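Local coordinates for protein multicopper oxidase (Pseudomonas thermotolerans, PDB 6VOW) that probably oxidises phenolic, lignin-related substrates as a laccase does, passing their electrons through bound copper to dioxygen, at residues A35-Y40 and G76-V81; M49-G54 and K172-D177; T231-L236 and G257-L262; P313-D318 and V428-G433. All blocks are in the same frame, centred on the assembly; numbering follows the deposited sequence.

In the fold
The chain probably folds as three cupredoxin-like domains, as in other laccases. Contact 1 pairs two strands of the first, contact 2 joins a loop of the first to a strand of the second, contact 3 lies within the second, and contact 4 packs the connection entering the third against the end of strand 422-428. Contacts 2 and 3 touch, Thr173 OG1 lying 2.7 Å from Tyr232 OH in a probable hydrogen bond. Contacts 1 and 4 are about 8 Å apart at their nearest atoms. None supplies a copper ligand: the side chains of Thr231 and Leu79 lie about 9 and 14 Å from bound copper, whereas strand 433-439, entered at the end of contact 4, carries the copper ligand Cys439.

Contact 1: A35-Y40 and G76-V81; sequences AVTHDY and GDWLRV
Trp78 N gives a nearly straight 2.7 Å hydrogen bond to Val36 O, opening a parallel pairing that runs on through His38 N to Trp78 O, Arg80 N to His38 O and Tyr40 N to Arg80 O. Beside it His38 reaches back along the neighbouring segment: with CG next to the backbone N (chi1 -54°), the imidazole edge lies toward Asp77, and NE2 donates to the anti lone pair of Asp77 OD2 at 2.8 Å. Ring and carboxylate are nearly coplanar, 28° apart, and His38 CD2 meets Trp78 O edge-on at 3.2 Å. Val36 CG1 lies 3.5 Å from the same Asp77 OD2. A leucine in place of His38 would probably leave Asp77 OD2 without this donor and its carboxylate freer to turn. On the face with Thr37 and Trp78, in one of two modelled conformers Arg80 reaches Asp39 side-on with NE and NH2, Thr37 CG2 lying over its guanidinium; this grip is less certain than the His38 bond. On the His38 face, Tyr40 CD2 packs against Leu79 CD1 at 3.8 Å, and the Tyr40 hydroxyl bonds to Arg72 N. Strand 120-126 flanks strand 78-85 on its other edge. Parallel strands not consecutive in the chain, paired within a mixed sheet, are a feature of the cupredoxin beta-sandwich, here probably that of the N-terminal domain.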
loop_
_atom_site.group_PDB
_atom_site.type_symbol
_atom_site.label_atom_id
_atom_site.label_comp_id
_atom_site.label_asym_id
_atom_site.label_seq_id
_atom_site.Cartn_x
_atom_site.Cartn_y
_atom_site.Cartn_z
ATOM N N ALA A 35 -9.390 4.048 -27.021
ATOM C CA ALA A 35 -8.735 4.477 -25.751
ATOM C C ALA A 35 -9.571 5.343 -24.841
ATOM O O ALA A 35 -10.146 6.358 -25.259
ATOM C CB ALA A 35 -7.418 5.210 -26.019
ATOM N N VAL A 36 -9.578 4.981 -23.582
ATOM C CA VAL A 36 -10.144 5.775 -22.521
ATOM C C VAL A 36 -9.013 6.158 -21.573
ATOM O O VAL A 36 -8.215 5.296 -21.169
ATOM C CB VAL A 36 -11.191 4.980 -21.746
ATOM C CG1 VAL A 36 -11.986 5.937 -20.882
ATOM C CG2 VAL A 36 -12.075 4.173 -22.710
ATOM N N THR A 37 -9.006 7.422 -21.227
ATOM C CA THR A 37 -7.990 8.159 -20.474
ATOM C C THR A 37 -8.658 8.977 -19.344
ATOM O O THR A 37 -9.554 9.746 -19.569
ATOM C CB THR A 37 -7.191 9.066 -21.419
ATOM O OG1 THR A 37 -6.592 8.270 -22.397
ATOM C CG2 THR A 37 -6.064 9.738 -20.737
ATOM N N HIS A 38 -8.206 8.747 -18.116
ATOM C CA HIS A 38 -8.646 9.436 -16.925
ATOM C C HIS A 38 -7.566 10.435 -16.639
ATOM O O HIS A 38 -6.447 10.052 -16.282
ATOM C CB HIS A 38 -8.752 8.437 -15.786
ATOM C CG HIS A 38 -9.598 7.267 -16.093
ATOM N ND1 HIS A 38 -10.786 7.070 -15.457
ATOM C CD2 HIS A 38 -9.467 6.243 -16.974
ATOM C CE1 HIS A 38 -11.355 5.973 -15.919
ATOM N NE2 HIS A 38 -10.588 5.465 -16.853
ATOM N N ASP A 39 -7.830 11.698 -16.985
ATOM C CA ASP A 39 -6.947 12.848 -16.690
ATOM C C ASP A 39 -7.132 13.486 -15.311
ATOM O O ASP A 39 -8.257 13.808 -14.846
ATOM C CB ASP A 39 -7.011 13.981 -17.759
ATOM C CG ASP A 39 -6.244 13.622 -18.973
ATOM O OD1 ASP A 39 -5.029 13.717 -18.898
ATOM O OD2 ASP A 39 -6.770 13.149 -19.982
ATOM N N TYR A 40 -5.971 13.648 -14.681
ATOM C CA TYR A 40 -5.835 14.271 -13.402
ATOM C C TYR A 40 -4.623 15.211 -13.458
ATOM O O TYR A 40 -3.630 14.917 -14.140
ATOM C CB TYR A 40 -5.600 13.212 -12.330
ATOM C CG TYR A 40 -6.764 12.355 -11.953
ATOM C CD1 TYR A 40 -7.715 12.820 -11.096
ATOM C CD2 TYR A 40 -6.927 11.094 -12.473
ATOM C CE1 TYR A 40 -8.776 12.042 -10.713
ATOM C CE2 TYR A 40 -7.977 10.317 -12.105
ATOM C CZ TYR A 40 -8.915 10.832 -11.249
ATOM O OH TYR A 40 -9.953 10.104 -10.823
ATOM N N GLY A 76 -8.225 -1.371 -17.703
ATOM C CA GLY A 76 -8.069 -1.364 -19.167
ATOM C C GLY A 76 -7.856 0.046 -19.666
ATOM O O GLY A 76 -7.386 0.250 -20.749
ATOM N N ASP A 77 -8.151 1.034 -18.850
ATOM C CA ASP A 77 -8.002 2.414 -19.303
ATOM C C ASP A 77 -6.647 3.021 -18.936
ATOM O O ASP A 77 -5.851 2.395 -18.215
ATOM C CB ASP A 77 -9.111 3.267 -18.719
ATOM C CG ASP A 77 -10.479 2.813 -19.114
ATOM O OD1 ASP A 77 -10.609 1.930 -19.985
ATOM O OD2 ASP A 77 -11.409 3.427 -18.570
ATOM N N TRP A 78 -6.385 4.215 -19.484
ATOM C CA TRP A 78 -5.147 5.007 -19.258
ATOM C C TRP A 78 -5.398 5.917 -18.158
ATOM O O TRP A 78 -6.466 6.538 -18.113
ATOM C CB TRP A 78 -4.694 5.862 -20.449
ATOM C CG TRP A 78 -4.133 5.097 -21.591
ATOM C CD1 TRP A 78 -4.835 4.640 -22.633
ATOM C CD2 TRP A 78 -2.786 4.727 -21.837
ATOM N NE1 TRP A 78 -4.047 3.956 -23.487
ATOM C CE2 TRP A 78 -2.767 4.021 -23.046
ATOM C CE3 TRP A 78 -1.589 4.903 -21.156
ATOM C CZ2 TRP A 78 -1.601 3.492 -23.586
ATOM C CZ3 TRP A 78 -0.465 4.397 -21.680
ATOM C CH2 TRP A 78 -0.458 3.697 -22.880
ATOM N N LEU A 79 -4.408 5.971 -17.240
ATOM C CA LEU A 79 -4.421 6.893 -16.140
ATOM C C LEU A 79 -3.407 7.896 -16.550
ATOM O O LEU A 79 -2.298 7.464 -16.822
ATOM C CB LEU A 79 -3.963 6.205 -14.814
ATOM C CG LEU A 79 -3.878 7.168 -13.647
ATOM C CD1 LEU A 79 -5.127 7.935 -13.578
ATOM C CD2 LEU A 79 -3.734 6.416 -12.347
ATOM N N ARG A 80 -3.762 9.188 -16.555
ATOM C CA ARG A 80 -2.835 10.272 -16.966
ATOM C C ARG A 80 -2.845 11.302 -15.897
ATOM O O ARG A 80 -3.898 11.884 -15.568
ATOM C CB ARG A 80 -3.272 10.898 -18.295
ATOM C CG ARG A 80 -2.267 11.866 -18.927
ATOM C CD ARG A 80 -2.445 12.007 -20.445
ATOM N NE ARG A 80 -3.745 12.591 -20.788
ATOM C CZ ARG A 80 -4.221 12.633 -22.023
ATOM N NH1 ARG A 80 -3.534 12.138 -22.995
ATOM N NH2 ARG A 80 -5.391 13.153 -22.267
ATOM N N VAL A 81 -1.685 11.487 -15.280
ATOM C CA VAL A 81 -1.608 12.396 -14.146
ATOM C C VAL A 81 -0.478 13.346 -14.410
ATOM O O VAL A 81 0.672 12.944 -14.512
ATOM C CB VAL A 81 -1.329 11.696 -12.826
ATOM C CG1 VAL A 81 -1.262 12.791 -11.742
ATOM C CG2 VAL A 81 -2.419 10.664 -12.558
#

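Contact 2: M49-G54 and K172-D177; sequences MELVPG and KTWHVD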
loop_
_atom_site.group_PDB
_atom_site.type_symbol
_atom_site.label_atom_id
_atom_site.label_comp_id
_atom_site.label_asym_id
_atom_site.label_seq_id
_atom_site.Cartn_x
_atom_site.Cartn_y
_atom_site.Cartn_z
ATOM N N MET A 49 -2.752 21.401 8.712
ATOM C CA MET A 49 -3.836 20.538 9.136
ATOM C C MET A 49 -3.973 20.603 10.612
ATOM O O MET A 49 -2.975 20.622 11.308
ATOM C CB MET A 49 -3.444 19.146 8.832
ATOM C CG MET A 49 -3.402 18.911 7.393
ATOM S SD MET A 49 -3.190 17.201 7.125
ATOM C CE MET A 49 -4.622 16.400 7.895
ATOM N N GLU A 50 -5.221 20.595 11.073
ATOM C CA GLU A 50 -5.574 20.656 12.516
ATOM C C GLU A 50 -5.836 19.248 12.784
ATOM O O GLU A 50 -6.969 18.816 12.662
ATOM C CB GLU A 50 -6.855 21.513 12.785
ATOM C CG GLU A 50 -7.033 22.134 14.193
ATOM C CD GLU A 50 -8.340 22.933 14.345
ATOM O OE1 GLU A 50 -9.058 23.226 13.325
ATOM O OE2 GLU A 50 -8.661 23.253 15.517
ATOM N N LEU A 51 -4.782 18.489 13.024
ATOM C CA LEU A 51 -4.950 17.085 13.436
ATOM C C LEU A 51 -5.170 16.974 14.911
ATOM O O LEU A 51 -5.888 16.097 15.374
ATOM C CB LEU A 51 -3.698 16.305 13.135
ATOM C CG LEU A 51 -3.481 15.698 11.774
ATOM C CD1 LEU A 51 -2.052 15.241 11.760
ATOM C CD2 LEU A 51 -4.375 14.523 11.567
ATOM N N VAL A 52 -4.461 17.817 15.649
ATOM C CA VAL A 52 -4.658 17.913 17.053
ATOM C C VAL A 52 -5.452 19.182 17.177
ATOM O O VAL A 52 -4.937 20.234 16.771
ATOM C CB VAL A 52 -3.317 17.985 17.778
ATOM C CG1 VAL A 52 -3.493 18.302 19.244
ATOM C CG2 VAL A 52 -2.606 16.652 17.661
ATOM N N PRO A 53 -6.728 19.091 17.676
ATOM C CA PRO A 53 -7.494 20.310 17.874
ATOM C C PRO A 53 -6.602 21.426 18.422
ATOM O O PRO A 53 -5.666 21.160 19.218
ATOM C CB PRO A 53 -8.591 19.875 18.863
ATOM C CG PRO A 53 -8.911 18.493 18.413
ATOM C CD PRO A 53 -7.565 17.911 17.965
ATOM N N GLY A 54 -6.824 22.629 17.888
ATOM C CA GLY A 54 -6.218 23.840 18.404
ATOM C C GLY A 54 -4.771 24.052 18.012
ATOM O O GLY A 54 -4.131 24.939 18.555
ATOM N N LYS A 172 -3.719 6.189 8.575
ATOM C CA LYS A 172 -2.426 6.793 8.776
ATOM C C LYS A 172 -2.215 7.121 10.250
ATOM O O LYS A 172 -3.101 7.713 10.931
ATOM C CB LYS A 172 -2.253 8.043 7.893
ATOM C CG LYS A 172 -0.806 8.487 7.837
ATOM C CD LYS A 172 -0.598 9.615 6.882
ATOM C CE LYS A 172 0.780 9.445 6.268
ATOM N NZ LYS A 172 1.867 9.746 7.219
ATOM N N THR A 173 -1.036 6.721 10.738
ATOM C CA THR A 173 -0.637 6.941 12.137
ATOM C C THR A 173 0.470 7.999 12.105
ATOM O O THR A 173 1.627 7.714 11.766
ATOM C CB THR A 173 -0.230 5.593 12.773
ATOM O OG1 THR A 173 -1.430 4.873 12.899
ATOM C CG2 THR A 173 0.454 5.719 14.202
ATOM N N TRP A 174 0.038 9.223 12.401
ATOM C CA TRP A 174 0.823 10.395 12.233
ATOM C C TRP A 174 1.773 10.581 13.375
ATOM O O TRP A 174 1.356 10.603 14.540
ATOM C CB TRP A 174 -0.083 11.596 12.235
ATOM C CG TRP A 174 -0.934 11.743 11.028
ATOM C CD1 TRP A 174 -2.219 11.271 10.844
ATOM C CD2 TRP A 174 -0.606 12.471 9.863
ATOM N NE1 TRP A 174 -2.672 11.644 9.632
ATOM C CE2 TRP A 174 -1.702 12.390 9.002
ATOM C CE3 TRP A 174 0.539 13.170 9.441
ATOM C CZ2 TRP A 174 -1.719 13.009 7.763
ATOM C CZ3 TRP A 174 0.523 13.756 8.194
ATOM C CH2 TRP A 174 -0.596 13.672 7.358
ATOM N N HIS A 175 3.019 10.850 13.013
ATOM C CA HIS A 175 4.071 11.206 13.935
ATOM C C HIS A 175 3.912 12.660 14.296
ATOM O O HIS A 175 4.672 13.476 13.885
ATOM C CB HIS A 175 5.432 11.090 13.269
ATOM C CG HIS A 175 5.736 9.763 12.692
ATOM N ND1 HIS A 175 5.092 9.249 11.592
ATOM C CD2 HIS A 175 6.676 8.863 13.020
ATOM C CE1 HIS A 175 5.573 8.049 11.321
ATOM N NE2 HIS A 175 6.521 7.786 12.178
ATOM N N VAL A 176 2.919 12.979 15.099
ATOM C CA VAL A 176 2.792 14.307 15.638
ATOM C C VAL A 176 2.634 14.150 17.138
ATOM O O VAL A 176 2.062 13.161 17.593
ATOM C CB VAL A 176 1.627 15.085 14.978
ATOM C CG1 VAL A 176 1.791 15.062 13.484
ATOM C CG2 VAL A 176 0.279 14.553 15.356
ATOM N N ASP A 177 3.184 15.090 17.917
ATOM C CA ASP A 177 3.059 15.020 19.385
ATOM C C ASP A 177 1.674 15.491 19.787
ATOM O O ASP A 177 0.820 15.649 18.968
ATOM C CB ASP A 177 4.196 15.777 20.109
ATOM C CG ASP A 177 4.194 17.301 19.828
ATOM O OD1 ASP A 177 3.258 17.787 19.167
ATOM O OD2 ASP A 177 5.102 18.037 20.295
#
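Leu51 CD1 sits over one face of the Trp174 indole in a CH-pi contact, 3.8 Å from the centroid of the five-membered ring and 16° off its normal. The leucine meets the ring at about a right angle, and its second methyl, CD2, reaches Trp174 NE1 at 3.9 Å. In one of its two modelled conformers Lys172 CD lies over the opposite face, which would put the indole between two aliphatic groups. A Met-aromatic contact adds to this: Met49 SD approaches the six-membered ring obliquely, 4.4 Å from Trp174 CH2. A serine in place of Trp174 would probably open a gap beneath Leu51 and leave the Met49 sulfur without its aromatic neighbour.

The remaining contacts are made by methyl groups. Leu51 CD1 also touches Val176 CG1 at 4.2 Å, and Val52 CG2 meets Val176 CG2 at the same separation. Having CG2 beside its backbone N (CG1 anti, chi1 171°), Val52 also brings that methyl to 3.8 Å from Asp177 O, a carbonyl that Arg199 NH2 binds.

Polar bonding stays inside each segment or turns to other parts of the chain. Gly54 N donates to Glu50 OE2 at 3.1 Å, tying the 49-54 loop to itself, while the backbone of Trp174 pairs with Leu200 of the adjoining strand. Apolar side chains of a hairpin loop, between strands 37-49 and 57-62, thus cover the end of strand 165-174, probably a seam between the first and second cupredoxin-like domains of a multicopper oxidase.

Contact 3: T231-L236 and G257-L262; sequences TYRLNL and GKEYWL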
loop_
_atom_site.group_PDB
_atom_site.type_symbol
_atom_site.label_atom_id
_atom_site.label_comp_id
_atom_site.label_asym_id
_atom_site.label_seq_id
_atom_site.Cartn_x
_atom_site.Cartn_y
_atom_site.Cartn_z
ATOM N N THR A 231 1.391 -1.661 11.484
ATOM C CA THR A 231 0.545 -2.752 11.059
ATOM C C THR A 231 -0.729 -2.746 11.907
ATOM O O THR A 231 -0.655 -2.994 13.065
ATOM C CB THR A 231 1.267 -4.045 11.243
ATOM O OG1 THR A 231 2.296 -4.120 10.254
ATOM C CG2 THR A 231 0.336 -5.187 11.044
ATOM N N TYR A 232 -1.877 -2.491 11.298
ATOM C CA TYR A 232 -3.145 -2.451 11.982
ATOM C C TYR A 232 -3.735 -3.855 12.022
ATOM O O TYR A 232 -3.915 -4.493 11.000
ATOM C CB TYR A 232 -4.067 -1.554 11.263
ATOM C CG TYR A 232 -3.518 -0.186 11.126
ATOM C CD1 TYR A 232 -3.557 0.720 12.179
ATOM C CD2 TYR A 232 -3.000 0.246 9.896
ATOM C CE1 TYR A 232 -3.009 1.991 12.025
ATOM C CE2 TYR A 232 -2.517 1.512 9.734
ATOM C CZ TYR A 232 -2.511 2.371 10.808
ATOM O OH TYR A 232 -1.980 3.624 10.603
ATOM N N ARG A 233 -3.985 -4.323 13.244
ATOM C CA ARG A 233 -4.523 -5.670 13.514
ATOM C C ARG A 233 -5.993 -5.523 13.425
ATOM O O ARG A 233 -6.698 -5.374 14.408
ATOM C CB ARG A 233 -4.078 -6.173 14.884
ATOM C CG ARG A 233 -2.566 -6.309 14.907
ATOM C CD ARG A 233 -2.035 -7.130 16.082
ATOM N NE ARG A 233 -2.559 -6.719 17.402
ATOM C CZ ARG A 233 -2.348 -5.533 17.997
ATOM N NH1 ARG A 233 -1.639 -4.549 17.401
ATOM N NH2 ARG A 233 -2.877 -5.315 19.217
ATOM N N LEU A 234 -6.445 -5.446 12.197
ATOM C CA LEU A 234 -7.846 -5.041 11.943
ATOM C C LEU A 234 -8.793 -6.106 12.345
ATOM O O LEU A 234 -8.612 -7.285 12.050
ATOM C CB LEU A 234 -8.078 -4.770 10.437
ATOM C CG LEU A 234 -7.404 -3.602 9.729
ATOM C CD1 LEU A 234 -7.851 -3.592 8.269
ATOM C CD2 LEU A 234 -7.745 -2.281 10.372
ATOM N N ASN A 235 -9.851 -5.696 12.980
ATOM C CA ASN A 235 -10.843 -6.630 13.464
ATOM C C ASN A 235 -12.079 -5.804 13.507
ATOM O O ASN A 235 -11.961 -4.572 13.611
ATOM C CB ASN A 235 -10.415 -7.265 14.807
ATOM C CG ASN A 235 -10.253 -6.256 15.900
ATOM O OD1 ASN A 235 -9.162 -5.722 16.140
ATOM N ND2 ASN A 235 -11.327 -5.996 16.589
ATOM N N LEU A 236 -13.238 -6.443 13.306
ATOM C CA LEU A 236 -14.547 -5.693 13.275
ATOM C C LEU A 236 -15.598 -6.504 14.060
ATOM O O LEU A 236 -16.413 -7.210 13.472
ATOM C CB LEU A 236 -14.974 -5.460 11.822
ATOM C CG LEU A 236 -15.829 -4.255 11.399
ATOM C CD1 LEU A 236 -16.299 -4.535 9.959
ATOM C CD2 LEU A 236 -16.989 -3.969 12.306
ATOM N N GLY A 257 -12.864 -13.221 9.968
ATOM C CA GLY A 257 -12.459 -13.857 11.205
ATOM C C GLY A 257 -11.958 -12.792 12.195
ATOM O O GLY A 257 -12.399 -11.615 12.201
ATOM N N LYS A 258 -10.996 -13.222 13.007
ATOM C CA LYS A 258 -10.558 -12.529 14.229
ATOM C C LYS A 258 -9.829 -11.256 13.896
ATOM O O LYS A 258 -10.110 -10.209 14.472
ATOM C CB LYS A 258 -9.635 -13.451 15.065
ATOM C CG LYS A 258 -9.038 -12.872 16.380
ATOM C CD LYS A 258 -9.991 -12.043 17.246
ATOM C CE LYS A 258 -11.261 -12.791 17.664
ATOM N NZ LYS A 258 -11.212 -13.364 19.043
ATOM N N GLU A 259 -8.879 -11.333 12.975
ATOM C CA GLU A 259 -8.162 -10.120 12.661
ATOM C C GLU A 259 -7.504 -10.207 11.329
ATOM O O GLU A 259 -7.305 -11.285 10.781
ATOM C CB GLU A 259 -7.167 -9.727 13.787
ATOM C CG GLU A 259 -6.257 -10.857 14.232
ATOM C CD GLU A 259 -5.293 -10.423 15.328
ATOM O OE1 GLU A 259 -5.555 -9.433 16.072
ATOM O OE2 GLU A 259 -4.257 -11.103 15.415
ATOM N N TYR A 260 -7.260 -9.077 10.729
ATOM C CA TYR A 260 -6.417 -9.108 9.543
ATOM C C TYR A 260 -5.255 -8.139 9.791
ATOM O O TYR A 260 -5.488 -7.005 10.162
ATOM C CB TYR A 260 -7.227 -8.747 8.309
ATOM C CG TYR A 260 -6.391 -8.866 7.081
ATOM C CD1 TYR A 260 -5.589 -7.804 6.659
ATOM C CD2 TYR A 260 -6.382 -10.043 6.327
ATOM C CE1 TYR A 260 -4.814 -7.906 5.522
ATOM C CE2 TYR A 260 -5.628 -10.126 5.214
ATOM C CZ TYR A 260 -4.850 -9.025 4.804
ATOM O OH TYR A 260 -4.030 -9.133 3.695
ATOM N N TRP A 261 -4.037 -8.585 9.578
ATOM C CA TRP A 261 -2.843 -7.746 9.815
ATOM C C TRP A 261 -2.533 -6.961 8.567
ATOM O O TRP A 261 -1.963 -7.497 7.585
ATOM C CB TRP A 261 -1.623 -8.603 10.193
ATOM C CG TRP A 261 -1.702 -9.191 11.590
ATOM C CD1 TRP A 261 -2.779 -9.773 12.162
ATOM C CD2 TRP A 261 -0.664 -9.249 12.566
ATOM N NE1 TRP A 261 -2.492 -10.206 13.404
ATOM C CE2 TRP A 261 -1.199 -9.885 13.698
ATOM C CE3 TRP A 261 0.649 -8.799 12.605
ATOM C CZ2 TRP A 261 -0.453 -10.124 14.850
ATOM C CZ3 TRP A 261 1.397 -9.016 13.744
ATOM C CH2 TRP A 261 0.847 -9.676 14.856
ATOM N N LEU A 262 -2.936 -5.706 8.576
ATOM C CA LEU A 262 -2.783 -4.826 7.449
ATOM C C LEU A 262 -1.501 -4.107 7.682
ATOM O O LEU A 262 -1.453 -3.118 8.433
ATOM C CB LEU A 262 -3.923 -3.752 7.403
ATOM C CG LEU A 262 -4.082 -2.985 6.065
ATOM C CD1 LEU A 262 -4.477 -4.002 5.083
ATOM C CD2 LEU A 262 -5.223 -1.999 6.090
HETATM O O HOH W 1 -4.715 -8.283 18.115
HETATM O O HOH W 2 -13.062 -9.378 13.171
#
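Arg233 and Trp261 lie side by side and point the same way from a non-hydrogen-bonded antiparallel pair. The arginine uses its aliphatic part: CD rests over the indole face, 3.9 Å from the centroid of the six-membered ring, in a CH-pi contact. A bend at chi3 (-50°) then turns the guanidinium, whose plane stands 66° from the indole, so the two flat groups do not stack. Trp261 is held at its edge as well. Its NE1 donates to Glu259 OE2 at 2.8 Å, nearly in the ring plane, but reaches that oxygen from above the carboxylate. The other oxygen, Glu259 OE1, is joined to Arg233 NE through a water that accepts from NE at 2.8 Å and donates to OE1; the charges themselves are too far apart for a salt bridge. Thr231 CG2 comes obliquely to the same indole, 3.9 Å from Trp261 CE3.

On the other face of the sheet Leu234 and Leu262 meet at an angle, their methyls CD1 and CD2 being 3.8 Å apart. The backbones between the faces exchange hydrogen bonds in both directions, Tyr232 with Leu262 and Leu234 with Tyr260. Past the end of this pairing, a second water links Leu236 N to Gly257 O.

Strand 260-262 forms an edge of its sheet, and strand 232-235 lies inside it, bonded by Arg233 and Asn235 to the 280-286 region. Leu234, Tyr260 and Leu262 all pack on Ile268 of strand 267-273 in the facing sheet, while Trp261 touches Gln387, next in sequence to the copper ligand His388.

Contact 4: P313-D318 and V428-G433; sequences PVAEPD and VADNPG
With CG1 anti to the backbone N (chi1 -178°), Val428 turns its other methyl, CG2, into the bend of the chain at Ala315, Glu316 and Pro317. Val428 ends strand 422-428 of what is probably the C-terminal cupredoxin-like domain, and the 313-318 segment is the irregular connection that leads into that domain's strand 323-329. This single methyl carries most of the contact. It lies 3.5 Å from Ala315 CB and 4.3 Å from Pro317 CG, and two backbone carbonyls come close to it, Ala315 O at 3.2 Å and Glu316 O at 3.4 Å. The 313-318 segment thus meets the valine by van der Waals contact alone. Beyond Val428 the backbone makes an inverse gamma turn centred on Ala429, where Asp430 N reaches Val428 O in a weak hydrogen bond, and this brings the Asp430 side chain back toward Ala315. Neighbouring groups hold the connection too: Glu316 OE2 forms a salt bridge with Lys398, and Pro317 packs on Phe411 of strand 410-412. Asp430 OD2 has a long, weak ion pair with Arg99, and across the contact the same oxygen lies against Ala315 CB at 3.4 Å.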
loop_
_atom_site.group_PDB
_atom_site.type_symbol
_atom_site.label_atom_id
_atom_site.label_comp_id
_atom_site.label_asym_id
_atom_site.label_seq_id
_atom_site.Cartn_x
_atom_site.Cartn_y
_atom_site.Cartn_z
ATOM N N PRO A 313 -5.400 -9.834 -14.717
ATOM C CA PRO A 313 -4.603 -10.524 -15.714
ATOM C C PRO A 313 -3.099 -10.573 -15.379
ATOM O O PRO A 313 -2.280 -9.951 -16.059
ATOM C CB PRO A 313 -4.829 -9.671 -16.992
ATOM C CG PRO A 313 -4.982 -8.293 -16.446
ATOM C CD PRO A 313 -5.847 -8.499 -15.231
ATOM N N VAL A 314 -2.759 -11.347 -14.361
ATOM C CA VAL A 314 -1.401 -11.478 -13.879
ATOM C C VAL A 314 -0.871 -12.802 -14.390
ATOM O O VAL A 314 -1.573 -13.762 -14.534
ATOM C CB VAL A 314 -1.398 -11.498 -12.360
ATOM C CG1 VAL A 314 0.000 -11.279 -11.838
ATOM C CG2 VAL A 314 -2.326 -10.467 -11.794
ATOM N N ALA A 315 0.414 -12.838 -14.653
ATOM C CA ALA A 315 1.032 -13.988 -15.272
ATOM C C ALA A 315 1.180 -15.110 -14.230
ATOM O O ALA A 315 1.888 -14.958 -13.258
ATOM C CB ALA A 315 2.388 -13.563 -15.877
ATOM N N GLU A 316 0.458 -16.213 -14.421
ATOM C CA GLU A 316 0.528 -17.352 -13.527
ATOM C C GLU A 316 1.949 -17.799 -13.401
ATOM O O GLU A 316 2.605 -18.074 -14.391
ATOM C CB GLU A 316 -0.321 -18.514 -14.039
ATOM C CG GLU A 316 -0.559 -19.603 -13.002
ATOM C CD GLU A 316 -1.110 -19.094 -11.671
ATOM O OE1 GLU A 316 -2.320 -18.728 -11.624
ATOM O OE2 GLU A 316 -0.329 -19.071 -10.670
ATOM N N PRO A 317 2.472 -17.809 -12.195
ATOM C CA PRO A 317 3.740 -18.501 -12.120
ATOM C C PRO A 317 3.424 -19.994 -12.247
ATOM O O PRO A 317 2.363 -20.450 -11.774
ATOM C CB PRO A 317 4.315 -18.065 -10.767
ATOM C CG PRO A 317 3.566 -16.827 -10.456
ATOM C CD PRO A 317 2.180 -17.100 -10.960
ATOM N N ASP A 318 4.313 -20.679 -12.983
ATOM C CA ASP A 318 4.368 -22.122 -13.293
ATOM C C ASP A 318 5.506 -22.681 -12.367
ATOM O O ASP A 318 6.698 -22.563 -12.688
ATOM C CB ASP A 318 4.651 -22.333 -14.850
ATOM C CG ASP A 318 5.173 -23.742 -15.189
ATOM O OD1 ASP A 318 5.370 -24.544 -14.253
ATOM O OD2 ASP A 318 5.385 -24.069 -16.404
ATOM N N VAL A 428 6.277 -14.163 -12.282
ATOM C CA VAL A 428 6.790 -14.079 -13.635
ATOM C C VAL A 428 7.485 -12.752 -13.785
ATOM O O VAL A 428 6.946 -11.746 -13.396
ATOM C CB VAL A 428 5.662 -14.234 -14.680
ATOM C CG1 VAL A 428 6.230 -14.191 -16.143
ATOM C CG2 VAL A 428 4.854 -15.528 -14.347
ATOM N N ALA A 429 8.711 -12.772 -14.332
ATOM C CA ALA A 429 9.528 -11.571 -14.500
ATOM C C ALA A 429 9.066 -10.942 -15.803
ATOM O O ALA A 429 9.719 -10.988 -16.820
ATOM C CB ALA A 429 10.994 -11.911 -14.477
ATOM N N ASP A 430 7.924 -10.295 -15.650
ATOM C CA ASP A 430 6.961 -9.885 -16.662
ATOM C C ASP A 430 7.335 -8.592 -17.353
ATOM O O ASP A 430 6.962 -8.356 -18.461
ATOM C CB ASP A 430 5.662 -9.545 -15.873
ATOM C CG ASP A 430 4.433 -10.120 -16.480
ATOM O OD1 ASP A 430 4.375 -10.330 -17.734
ATOM O OD2 ASP A 430 3.491 -10.363 -15.664
ATOM N N ASN A 431 7.991 -7.714 -16.610
ATOM C CA ASN A 431 8.001 -6.276 -16.866
ATOM C C ASN A 431 9.510 -5.928 -16.771
ATOM O O ASN A 431 10.140 -6.116 -15.692
ATOM C CB ASN A 431 7.073 -5.671 -15.779
ATOM C CG ASN A 431 6.850 -4.223 -15.914
ATOM O OD1 ASN A 431 7.343 -3.601 -16.819
ATOM N ND2 ASN A 431 6.080 -3.675 -15.014
ATOM N N PRO A 432 10.139 -5.537 -17.900
ATOM C CA PRO A 432 11.556 -5.278 -17.892
ATOM C C PRO A 432 11.878 -3.932 -17.225
ATOM O O PRO A 432 11.092 -2.965 -17.276
ATOM C CB PRO A 432 11.922 -5.294 -19.390
ATOM C CG PRO A 432 10.706 -4.747 -20.045
ATOM C CD PRO A 432 9.578 -5.357 -19.255
ATOM N N GLY A 433 13.025 -3.928 -16.546
ATOM C CA GLY A 433 13.496 -2.790 -15.821
ATOM C C GLY A 433 14.311 -3.187 -14.630
ATOM O O GLY A 433 14.841 -4.278 -14.590
#